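Local structure of superoxide dismutase (Anaplasma phagocytophilum, 3JS4) at residues Ala137-Gly142 with Val206-Leu211; Gly114-Lys119 with Gly129-Phe134; Trp152-Glu157 with Lys163-Ala168. The protein probably destroys toxic superoxide radicals as an iron-dependent superoxide dismutase, converting superoxide into oxygen and hydrogen peroxide by cycling the redox state of its metal. One frame throughout, in Å; residues are numbered along the deposited sequence.

Interaction 1. Residues Ala137-Gly142 with Val206-Leu211; sequences AFTTSG and VFLEHL
F138 and L208 mark the closest approach of two helical segments, 137-142 and 206-211, whose axes come within 11.2 Å of each other at an angle of 137°, so that side chains rather than backbones make the contact. F138 spans much of the gap. Its CG stands anti to the backbone N (chi1 -158°), which carries the ring out from helix 131-144 toward the partner helix. There CE1 meets CE2 of F207 at 3.8 Å, and CZ of F138 lies close to the same carbon. The two phenyl planes are almost parallel, 4° apart, but offset so far, with centroids 5.7 Å apart, that little of one ring lies over the other, and the pair touches along neighbouring carbons instead of forming a full stack. L208 takes the CD1 side of F138, its CD2 methyl approaching F138 CD1 obliquely to 3.7 Å. The other methyl of L208, CD1, lies 3.4 Å from OG1 of T139. That hydroxyl is bonded back to N135 O in its own helix, so its polar need is met locally and L208 adds only van der Waals contact. No hydrogen bond joins the two segments. Beyond the pair, M185 of strand 179-186 touches both phenylalanines, while V151 and V164 cover F138 from the sheet. The result is helix-on-helix apolar packing beside the three-stranded sheet in the C-terminal alpha/beta domain of iron/manganese superoxide dismutases; the F207 side chain lies about 11 Å from the bound iron.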
# COMPACT_ATOMS: atom_id res chain seq x y z
N ALA A 137 -7.24 2.30 -15.39
CA ALA A 137 -7.69 3.07 -14.23
C ALA A 137 -6.55 3.16 -13.22
O ALA A 137 -6.30 4.23 -12.66
CB ALA A 137 -8.92 2.42 -13.60
N PHE A 138 -5.88 2.04 -13.00
CA PHE A 138 -4.77 1.98 -12.07
C PHE A 138 -3.64 2.90 -12.53
O PHE A 138 -3.07 3.62 -11.71
CB PHE A 138 -4.28 0.54 -11.92
CG PHE A 138 -3.54 0.27 -10.63
CD1 PHE A 138 -2.16 0.35 -10.59
CD2 PHE A 138 -4.23 -0.06 -9.46
CE1 PHE A 138 -1.46 0.10 -9.39
CE2 PHE A 138 -3.54 -0.31 -8.27
CZ PHE A 138 -2.15 -0.23 -8.24
N THR A 139 -3.34 2.90 -13.83
CA THR A 139 -2.24 3.72 -14.37
C THR A 139 -2.58 5.21 -14.29
O THR A 139 -1.76 6.02 -13.86
CB THR A 139 -1.88 3.31 -15.83
OG1 THR A 139 -1.52 1.91 -15.87
CG2 THR A 139 -0.71 4.14 -16.37
N THR A 140 -3.82 5.55 -14.67
CA THR A 140 -4.31 6.93 -14.64
C THR A 140 -4.25 7.47 -13.22
O THR A 140 -3.91 8.64 -12.99
CB THR A 140 -5.77 6.97 -15.17
OG1 THR A 140 -5.77 6.57 -16.54
CG2 THR A 140 -6.41 8.36 -15.04
N SER A 141 -4.62 6.62 -12.27
CA SER A 141 -4.67 7.03 -10.87
C SER A 141 -3.24 7.31 -10.37
O SER A 141 -3.01 8.29 -9.67
CB SER A 141 -5.38 5.98 -10.03
OG SER A 141 -5.29 6.29 -8.65
N GLY A 142 -2.30 6.47 -10.76
CA GLY A 142 -0.92 6.67 -10.31
C GLY A 142 -0.29 7.93 -10.87
O GLY A 142 0.43 8.62 -10.16
N VAL A 206 5.64 -1.61 -14.95
CA VAL A 206 6.32 -2.75 -14.38
C VAL A 206 5.53 -3.35 -13.21
O VAL A 206 5.42 -4.58 -13.08
CB VAL A 206 7.74 -2.36 -13.96
CG1 VAL A 206 8.32 -3.40 -13.04
CG2 VAL A 206 8.62 -2.20 -15.19
N PHE A 207 4.96 -2.49 -12.36
CA PHE A 207 4.13 -2.97 -11.25
C PHE A 207 2.97 -3.88 -11.73
O PHE A 207 2.74 -4.99 -11.20
CB PHE A 207 3.58 -1.77 -10.46
CG PHE A 207 2.79 -2.17 -9.22
CD1 PHE A 207 3.44 -2.36 -8.00
CD2 PHE A 207 1.41 -2.35 -9.28
CE1 PHE A 207 2.73 -2.72 -6.82
CE2 PHE A 207 0.68 -2.72 -8.11
CZ PHE A 207 1.35 -2.90 -6.88
N LEU A 208 2.23 -3.40 -12.72
CA LEU A 208 1.08 -4.15 -13.23
C LEU A 208 1.53 -5.38 -14.00
O LEU A 208 0.83 -6.41 -14.01
CB LEU A 208 0.25 -3.24 -14.15
CG LEU A 208 -0.56 -2.13 -13.44
CD1 LEU A 208 -1.05 -1.10 -14.46
CD2 LEU A 208 -1.74 -2.72 -12.63
N GLU A 209 2.68 -5.28 -14.67
CA GLU A 209 3.13 -6.34 -15.57
C GLU A 209 3.77 -7.52 -14.85
O GLU A 209 3.61 -8.67 -15.29
CB GLU A 209 4.10 -5.79 -16.64
CG GLU A 209 3.36 -5.17 -17.84
CD GLU A 209 4.22 -4.25 -18.69
OE1 GLU A 209 5.47 -4.40 -18.68
OE2 GLU A 209 3.66 -3.38 -19.38
N HIS A 210 4.48 -7.23 -13.75
CA HIS A 210 5.34 -8.23 -13.10
C HIS A 210 5.32 -8.28 -11.57
O HIS A 210 5.91 -9.19 -11.01
CB HIS A 210 6.79 -8.10 -13.60
CG HIS A 210 6.94 -8.45 -15.05
ND1 HIS A 210 6.80 -9.74 -15.52
CD2 HIS A 210 7.17 -7.68 -16.14
CE1 HIS A 210 6.95 -9.75 -16.84
NE2 HIS A 210 7.19 -8.52 -17.24
N LEU A 211 4.64 -7.33 -10.92
CA LEU A 211 4.69 -7.25 -9.44
C LEU A 211 3.38 -7.52 -8.69
O LEU A 211 3.40 -8.24 -7.69
CB LEU A 211 5.28 -5.92 -8.98
CG LEU A 211 6.76 -5.68 -9.33
CD1 LEU A 211 7.09 -4.21 -9.05
CD2 LEU A 211 7.69 -6.59 -8.54

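Interaction 2. Residues Gly114-Lys119 with Gly129-Phe134; sequences GNPPEK and GSVEGF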
# COMPACT_ATOMS: atom_id res chain seq x y z
N GLY A 114 0.46 -9.50 -14.35
CA GLY A 114 -0.25 -10.28 -15.36
C GLY A 114 -1.74 -10.25 -15.10
O GLY A 114 -2.24 -9.39 -14.35
N ASN A 115 -2.46 -11.19 -15.72
CA ASN A 115 -3.92 -11.27 -15.62
C ASN A 115 -4.39 -11.81 -14.26
O ASN A 115 -3.71 -12.64 -13.66
CB ASN A 115 -4.50 -12.08 -16.79
CG ASN A 115 -4.22 -11.41 -18.15
OD1 ASN A 115 -4.17 -10.19 -18.25
ND2 ASN A 115 -4.05 -12.22 -19.20
N PRO A 116 -5.55 -11.32 -13.78
CA PRO A 116 -6.08 -11.83 -12.52
C PRO A 116 -6.50 -13.31 -12.64
O PRO A 116 -6.87 -13.76 -13.72
CB PRO A 116 -7.28 -10.93 -12.23
CG PRO A 116 -7.64 -10.32 -13.56
CD PRO A 116 -6.36 -10.22 -14.32
N PRO A 117 -6.44 -14.06 -11.53
CA PRO A 117 -6.96 -15.42 -11.54
C PRO A 117 -8.46 -15.47 -11.92
O PRO A 117 -9.17 -14.46 -11.76
CB PRO A 117 -6.76 -15.89 -10.09
CG PRO A 117 -6.79 -14.63 -9.28
CD PRO A 117 -6.10 -13.60 -10.17
N GLU A 118 -8.89 -16.63 -12.42
CA GLU A 118 -10.27 -16.90 -12.82
C GLU A 118 -11.33 -16.43 -11.81
O GLU A 118 -12.35 -15.84 -12.20
CB GLU A 118 -10.45 -18.40 -13.14
N LYS A 119 -11.09 -16.68 -10.52
CA LYS A 119 -12.08 -16.37 -9.48
C LYS A 119 -12.25 -14.86 -9.23
O LYS A 119 -13.15 -14.45 -8.50
CB LYS A 119 -11.78 -17.14 -8.17
N GLY A 129 -15.02 -2.90 -16.66
CA GLY A 129 -15.29 -3.22 -18.06
C GLY A 129 -14.48 -4.41 -18.57
O GLY A 129 -15.01 -5.27 -19.28
N SER A 130 -13.19 -4.45 -18.20
CA SER A 130 -12.24 -5.51 -18.62
C SER A 130 -10.93 -5.42 -17.84
O SER A 130 -10.70 -4.47 -17.08
CB SER A 130 -11.93 -5.41 -20.11
OG SER A 130 -11.18 -4.24 -20.38
N VAL A 131 -10.05 -6.40 -18.04
CA VAL A 131 -8.71 -6.34 -17.46
C VAL A 131 -8.01 -5.05 -17.91
O VAL A 131 -7.49 -4.29 -17.07
CB VAL A 131 -7.89 -7.60 -17.81
CG1 VAL A 131 -6.47 -7.46 -17.34
CG2 VAL A 131 -8.55 -8.84 -17.19
N GLU A 132 -8.02 -4.79 -19.21
CA GLU A 132 -7.38 -3.59 -19.76
C GLU A 132 -7.98 -2.31 -19.12
O GLU A 132 -7.24 -1.37 -18.80
CB GLU A 132 -7.44 -3.59 -21.30
CG GLU A 132 -6.75 -2.40 -21.97
CD GLU A 132 -6.85 -2.42 -23.51
OE1 GLU A 132 -7.70 -3.15 -24.07
OE2 GLU A 132 -6.07 -1.69 -24.16
N GLY A 133 -9.29 -2.30 -18.88
CA GLY A 133 -9.97 -1.21 -18.13
C GLY A 133 -9.41 -1.01 -16.72
O GLY A 133 -9.23 0.13 -16.26
N PHE A 134 -9.14 -2.11 -16.02
CA PHE A 134 -8.46 -2.02 -14.75
C PHE A 134 -7.05 -1.41 -14.89
O PHE A 134 -6.71 -0.44 -14.18
CB PHE A 134 -8.40 -3.38 -14.02
CG PHE A 134 -7.39 -3.40 -12.91
CD1 PHE A 134 -7.62 -2.70 -11.72
CD2 PHE A 134 -6.20 -4.10 -13.05
CE1 PHE A 134 -6.68 -2.69 -10.70
CE2 PHE A 134 -5.25 -4.10 -12.04
CZ PHE A 134 -5.49 -3.41 -10.85
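N115 and P116 rest on V131 where the loop entering helix 118-128 passes the first turn of helix 131-144, a surface contact that closes a short helical excursion in the C-terminal domain of this superoxide dismutase. Just ahead of them, G114 anchors the loop through its carbonyl O, which accepts a hydrogen bond from W214 NE1. At N115 the side chain crosses that of V131 at about a right angle, and its amide oxygen OD1 comes 3.7 Å from V131 CG1, a van der Waals contact without a hydrogen bond. P116 follows with the apolar part: the CD-CG edge of its ring meets the valine's methyl end, CD lying 3.9 Å from V131 CG2 and CG almost as near. V131 can serve both residues because its branches diverge: CG1, anti to the backbone N (chi1 174°), meets N115 OD1 and also nears P116 CD, while CG2 packs on the proline ring. P116 and P117 also lean on W214, linking the loop to helix 214-223. One residue before V131, S130 holds the N-cap position; its OG accepts a nearly straight hydrogen bond from G133 N, 3.1 Å long with an angle of 163° at the hydrogen.

Interaction 3. Residues Trp152-Glu157 with Lys163-Ala168; sequences WLVYDE and KVVSTA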
# COMPACT_ATOMS: atom_id res chain seq x y z
N TRP A 152 -4.46 2.72 -4.50
CA TRP A 152 -5.12 1.57 -3.88
C TRP A 152 -6.14 0.90 -4.82
O TRP A 152 -6.96 1.59 -5.44
CB TRP A 152 -5.87 2.00 -2.60
CG TRP A 152 -5.02 2.81 -1.67
CD1 TRP A 152 -4.75 4.14 -1.75
CD2 TRP A 152 -4.27 2.32 -0.54
NE1 TRP A 152 -3.90 4.52 -0.74
CE2 TRP A 152 -3.58 3.42 0.01
CE3 TRP A 152 -4.12 1.05 0.05
CZ2 TRP A 152 -2.77 3.31 1.16
CZ3 TRP A 152 -3.29 0.94 1.19
CH2 TRP A 152 -2.63 2.06 1.72
N LEU A 153 -6.10 -0.43 -4.87
CA LEU A 153 -7.25 -1.21 -5.31
C LEU A 153 -8.09 -1.48 -4.07
O LEU A 153 -7.57 -2.00 -3.06
CB LEU A 153 -6.83 -2.54 -5.98
CG LEU A 153 -7.96 -3.47 -6.45
CD1 LEU A 153 -8.90 -2.74 -7.44
CD2 LEU A 153 -7.42 -4.78 -7.08
N VAL A 154 -9.35 -1.10 -4.10
CA VAL A 154 -10.22 -1.28 -2.94
C VAL A 154 -11.52 -1.94 -3.31
O VAL A 154 -11.91 -1.91 -4.50
CB VAL A 154 -10.55 0.06 -2.22
CG1 VAL A 154 -9.27 0.77 -1.77
CG2 VAL A 154 -11.43 0.99 -3.12
N TYR A 155 -12.19 -2.53 -2.31
CA TYR A 155 -13.58 -2.90 -2.47
C TYR A 155 -14.48 -1.87 -1.78
O TYR A 155 -14.39 -1.66 -0.57
CB TYR A 155 -13.86 -4.31 -1.93
CG TYR A 155 -15.32 -4.70 -2.07
CD1 TYR A 155 -15.83 -5.14 -3.29
CD2 TYR A 155 -16.20 -4.58 -1.00
CE1 TYR A 155 -17.16 -5.48 -3.42
CE2 TYR A 155 -17.55 -4.91 -1.12
CZ TYR A 155 -18.02 -5.36 -2.34
OH TYR A 155 -19.34 -5.70 -2.49
N ASP A 156 -15.34 -1.23 -2.57
CA ASP A 156 -16.21 -0.16 -2.13
C ASP A 156 -17.54 -0.80 -1.76
O ASP A 156 -18.29 -1.27 -2.63
CB ASP A 156 -16.39 0.86 -3.26
CG ASP A 156 -17.27 2.05 -2.87
OD1 ASP A 156 -16.83 3.19 -3.09
OD2 ASP A 156 -18.39 1.85 -2.36
N GLU A 157 -17.82 -0.83 -0.46
CA GLU A 157 -19.02 -1.48 0.07
C GLU A 157 -20.34 -0.88 -0.42
O GLU A 157 -21.33 -1.60 -0.52
CB GLU A 157 -18.99 -1.53 1.59
CG GLU A 157 -17.98 -2.54 2.11
CD GLU A 157 -17.62 -2.32 3.58
OE1 GLU A 157 -18.39 -1.65 4.30
OE2 GLU A 157 -16.54 -2.82 4.00
N LYS A 163 -12.79 -0.58 -6.88
CA LYS A 163 -12.48 0.77 -7.33
C LYS A 163 -10.97 0.98 -7.22
O LYS A 163 -10.31 0.31 -6.42
CB LYS A 163 -13.17 1.82 -6.44
CG LYS A 163 -14.71 1.84 -6.46
CD LYS A 163 -15.26 2.35 -7.75
CE LYS A 163 -16.78 2.16 -7.80
NZ LYS A 163 -17.31 2.67 -9.09
N VAL A 164 -10.44 1.91 -8.01
CA VAL A 164 -9.09 2.42 -7.78
C VAL A 164 -9.18 3.84 -7.22
O VAL A 164 -9.90 4.69 -7.79
CB VAL A 164 -8.27 2.40 -9.06
CG1 VAL A 164 -6.87 2.99 -8.81
CG2 VAL A 164 -8.15 0.95 -9.62
N VAL A 165 -8.50 4.10 -6.10
CA VAL A 165 -8.42 5.47 -5.57
C VAL A 165 -6.96 5.80 -5.22
O VAL A 165 -6.18 4.90 -4.97
CB VAL A 165 -9.31 5.70 -4.30
CG1 VAL A 165 -10.81 5.47 -4.61
CG2 VAL A 165 -8.88 4.80 -3.11
N SER A 166 -6.60 7.08 -5.18
CA SER A 166 -5.29 7.44 -4.68
C SER A 166 -5.38 8.31 -3.42
O SER A 166 -6.42 8.94 -3.13
CB SER A 166 -4.43 8.11 -5.76
OG SER A 166 -5.08 9.26 -6.29
N THR A 167 -4.30 8.28 -2.64
CA THR A 167 -4.21 9.13 -1.47
C THR A 167 -2.90 9.94 -1.48
O THR A 167 -1.90 9.54 -2.10
CB THR A 167 -4.30 8.32 -0.19
OG1 THR A 167 -3.25 7.34 -0.17
CG2 THR A 167 -5.68 7.63 -0.08
N ALA A 168 -2.94 11.06 -0.77
CA ALA A 168 -1.76 11.91 -0.57
C ALA A 168 -0.94 11.46 0.64
O ALA A 168 -1.50 11.05 1.65
CB ALA A 168 -2.19 13.40 -0.40
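A chi1 of -49° sets CG of W152 anti to its carbonyl carbon, and chi2 of 82° then turns the indole so that its nitrogen edge meets T167. On the other strand, chi1 of 58° places T167 OG1 between its own backbone N and carbonyl carbon, where it can receive that edge. The resulting bond from W152 NE1 to T167 OG1 is 2.9 Å long and almost straight, with the oxygen lying in the indole plane; it helps to fix the rotation of the ring. The same hydroxyl also bonds to D171 O, so T167 ties the tryptophan to the loop that follows its strand. The backbones pair antiparallel from W152-V165 to V154-K163. W152 and V165 form one hydrogen-bonded pair, with W152 N to V165 O at 2.8 Å and a return bond from V165 N to W152 O. V154 and K163 form the next, likewise bonded in both directions, and between them L153 faces V164 as a non-hydrogen-bonded pair. V154 CG2 packs on K163 CB at 3.8 Å, while D156 CB touches K163 CG at 3.7 Å. The charged ends do not meet: D156 OD2 bonds to A159 N instead. L153 and V164 point to the sheet face covered by helix 131-144, touching F134 and F138 respectively; W152 and V154 lie on the other face. This is the beta hairpin of the three-stranded antiparallel sheet in the iron/manganese superoxide dismutase C-terminal domain, the side chain of W152 about 11 Å from the bound iron.

Along the chain, interaction 2 closes first, bringing the start of helix 131-144 back to the loop before helix 118-128. Interaction 1 opens farther along that same helix and closes only at helix 200-211, spanning the whole sheet; interaction 3, the short hairpin closure, is nested inside this long loop, whereas interactions 2 and 3 stand in series. Helix 131-144 supplies a segment to interactions 1 and 2 and packs on the hairpin of interaction 3. F134, from interaction 2, reaches L208 and V164, while S141 sits on V164 and S166. L208 O probably accepts a hydrogen bond from G114 N. Together they join the hairpin, helix 131-144, helix 200-211 and the loop before helix 118-128 within the C-terminal domain.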